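Local atomic coordinates of acetyl-CoA acetyltransferase (Bacillus anthracis, PDB entry 3SS6), a protein that probably catalyses the reversible condensation of two acetyl-CoA molecules into acetoacetyl-CoA, with release of CoA, as thiolases of this family do. Residues 97-102 with 280-285. Residues are numbered along the deposited sequence; the frame is centred on the assembly and turned at random.
Sequences AIMSAA and YSVAGV. With K (potassium ion), chain F.
Met99 lies against Tyr280 where the two halves of the thiolase fold meet. It belongs to helix 93-107 of the N-terminal family region, and Tyr280 to strand 275-284 of the C-terminal one. The tight part is apolar. Met99 CG packs 3.7 Å from Tyr280 CB, and Met99 CB sits over one ring face, offset toward the rim. The sulfur makes an oblique Met-aromatic contact, with SD 5.3 Å from the centroid of the Tyr280 ring. A bend at chi3 (56°) turns the Met99 methyl back to the strand, between the ring and Val282, which it also meets tightly. Val387 of the neighbouring strand 385-393 also touches Met99.

The contact is looser on the Ala102 flank. Ala102 CB approaches the ring obliquely, 4.2 Å from Tyr280 CE2. The Val282 side is tight but more open: Val282 is partly exposed, and also packs on Thr83 of the second subunit. Tyr280 OH reaches past the apolar patch to a hydrogen bond with Gln106. Ser100 points away from the strand, and its OG binds a potassium ion at 2.9 Å, shared with Tyr85 and with Ser100 and Tyr85 of the second subunit. At the Val282 end, Met99 CE stands 3.6 Å from Val282 CG2.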
ATOM      1  N   ALA A  97      16.434 -27.617   9.870  1.00 11.12           N
ATOM      2  CA  ALA A  97      16.905 -27.045  11.136  1.00 12.28           C
ATOM      3  C   ALA A  97      17.388 -28.152  12.067  1.00 13.13           C
ATOM      4  O   ALA A  97      18.422 -28.025  12.719  1.00 12.52           O
ATOM      5  CB  ALA A  97      15.805 -26.203  11.816  1.00 11.30           C
ATOM      6  N   ILE A  98      16.631 -29.239  12.126  1.00 11.57           N
ATOM      7  CA  ILE A  98      17.024 -30.374  12.953  1.00 11.66           C
ATOM      8  C   ILE A  98      18.307 -31.009  12.421  1.00 11.83           C
ATOM      9  O   ILE A  98      19.177 -31.398  13.197  1.00 12.76           O
ATOM     10  CB  ILE A  98      15.896 -31.412  13.016  1.00 12.12           C
ATOM     11  CG1 ILE A  98      14.709 -30.814  13.782  1.00 13.52           C
ATOM     12  CG2 ILE A  98      16.396 -32.720  13.652  1.00 14.37           C
ATOM     13  CD1 ILE A  98      13.397 -31.568  13.569  1.00 15.15           C
ATOM     14  N   MET A  99      18.423 -31.127  11.099  1.00 11.25           N
ATOM     15  CA  MET A  99      19.625 -31.697  10.490  1.00 11.78           C
ATOM     16  C   MET A  99      20.864 -30.838  10.747  1.00 13.53           C
ATOM     17  O   MET A  99      21.942 -31.362  11.042  1.00 14.60           O
ATOM     18  CB  MET A  99      19.417 -31.910   8.984  1.00 11.55           C
ATOM     19  CG  MET A  99      18.347 -32.961   8.712  1.00 14.63           C
ATOM     20  SD  MET A  99      17.535 -32.738   7.117  1.00 17.59           S
ATOM     21  CE  MET A  99      18.948 -32.752   6.009  1.00 16.33           C
ATOM     22  N   SER A 100      20.690 -29.525  10.651  1.00 12.87           N
ATOM     23  CA  SER A 100      21.778 -28.596  10.892  1.00 13.24           C
ATOM     24  C   SER A 100      22.207 -28.640  12.361  1.00 13.86           C
ATOM     25  O   SER A 100      23.405 -28.557  12.668  1.00 13.43           O
ATOM     26  CB  SER A 100      21.372 -27.186  10.469  1.00 14.91           C
ATOM     27  OG  SER A 100      21.287 -27.102   9.051  1.00 16.02           O
ATOM     28  N   ALA A 101      21.239 -28.798  13.260  1.00 14.34           N
ATOM     29  CA  ALA A 101      21.554 -28.981  14.676  1.00 13.28           C
ATOM     30  C   ALA A 101      22.364 -30.262  14.860  1.00 13.81           C
ATOM     31  O   ALA A 101      23.374 -30.293  15.592  1.00 13.16           O
ATOM     32  CB  ALA A 101      20.268 -29.048  15.511  1.00 13.76           C
ATOM     33  N   ALA A 102      21.928 -31.329  14.194  1.00 12.84           N
ATOM     34  CA  ALA A 102      22.649 -32.593  14.301  1.00 14.41           C
ATOM     35  C   ALA A 102      24.087 -32.443  13.802  1.00 15.94           C
ATOM     36  O   ALA A 102      25.027 -32.970  14.416  1.00 15.74           O
ATOM     37  CB  ALA A 102      21.918 -33.692  13.537  1.00 14.77           C
ATOM     38  N   TYR A 280      20.179 -38.746   7.665  1.00 16.37           N
ATOM     39  CA  TYR A 280      19.305 -37.809   6.969  1.00 15.45           C
ATOM     40  C   TYR A 280      19.795 -37.657   5.549  1.00 15.43           C
ATOM     41  O   TYR A 280      20.973 -37.907   5.263  1.00 18.17           O
ATOM     42  CB  TYR A 280      19.246 -36.439   7.677  1.00 15.44           C
ATOM     43  CG  TYR A 280      20.593 -35.947   8.167  1.00 16.90           C
ATOM     44  CD1 TYR A 280      21.457 -35.257   7.321  1.00 15.26           C
ATOM     45  CD2 TYR A 280      21.009 -36.193   9.471  1.00 18.13           C
ATOM     46  CE1 TYR A 280      22.691 -34.826   7.769  1.00 17.25           C
ATOM     47  CE2 TYR A 280      22.239 -35.764   9.924  1.00 16.94           C
ATOM     48  CZ  TYR A 280      23.078 -35.075   9.066  1.00 17.62           C
ATOM     49  OH  TYR A 280      24.316 -34.648   9.494  1.00 20.92           O
ATOM     50  N   SER A 281      18.898 -37.260   4.648  1.00 15.90           N
ATOM     51  CA  SER A 281      19.252 -37.169   3.242  1.00 16.20           C
ATOM     52  C   SER A 281      18.443 -36.094   2.517  1.00 17.71           C
ATOM     53  O   SER A 281      17.338 -35.742   2.934  1.00 19.71           O
ATOM     54  CB  SER A 281      19.033 -38.520   2.570  1.00 20.76           C
ATOM     55  OG  SER A 281      17.699 -38.938   2.771  1.00 21.40           O
ATOM     56  N   VAL A 282      19.014 -35.591   1.427  1.00 17.11           N
ATOM     57  CA  VAL A 282      18.399 -34.527   0.629  1.00 16.53           C
ATOM     58  C   VAL A 282      18.556 -34.878  -0.849  1.00 17.81           C
ATOM     59  O   VAL A 282      19.646 -35.248  -1.291  1.00 22.20           O
ATOM     60  CB  VAL A 282      19.097 -33.169   0.894  1.00 18.67           C
ATOM     61  CG1 VAL A 282      18.519 -32.081   0.003  1.00 19.71           C
ATOM     62  CG2 VAL A 282      18.969 -32.778   2.364  1.00 17.83           C
ATOM     63  N   ALA A 283      17.476 -34.761  -1.617  1.00 16.39           N
ATOM     64  CA  ALA A 283      17.543 -35.073  -3.049  1.00 17.47           C
ATOM     65  C   ALA A 283      16.840 -33.999  -3.873  1.00 19.53           C
ATOM     66  O   ALA A 283      15.778 -33.512  -3.492  1.00 21.29           O
ATOM     67  CB  ALA A 283      16.921 -36.451  -3.321  1.00 21.27           C
ATOM     68  N   GLY A 284      17.446 -33.608  -4.986  1.00 17.70           N
ATOM     69  CA  GLY A 284      16.826 -32.631  -5.867  1.00 20.17           C
ATOM     70  C   GLY A 284      16.110 -33.249  -7.056  1.00 21.91           C
ATOM     71  O   GLY A 284      16.632 -34.155  -7.710  1.00 23.37           O
ATOM     72  N   VAL A 285      14.921 -32.729  -7.352  1.00 21.08           N
ATOM     73  CA  VAL A 285      14.114 -33.213  -8.472  1.00 22.27           C
ATOM     74  C   VAL A 285      13.566 -32.060  -9.299  1.00 23.73           C
ATOM     75  O   VAL A 285      13.809 -30.892  -8.982  1.00 22.37           O
ATOM     76  CB  VAL A 285      12.916 -34.057  -7.972  1.00 25.64           C
ATOM     77  CG1 VAL A 285      13.405 -35.310  -7.262  1.00 28.94           C
ATOM     78  CG2 VAL A 285      12.016 -33.227  -7.051  1.00 24.00           C
TER
HETATM   79  K     K F 395      23.518 -25.244   8.558  1.00 23.53           K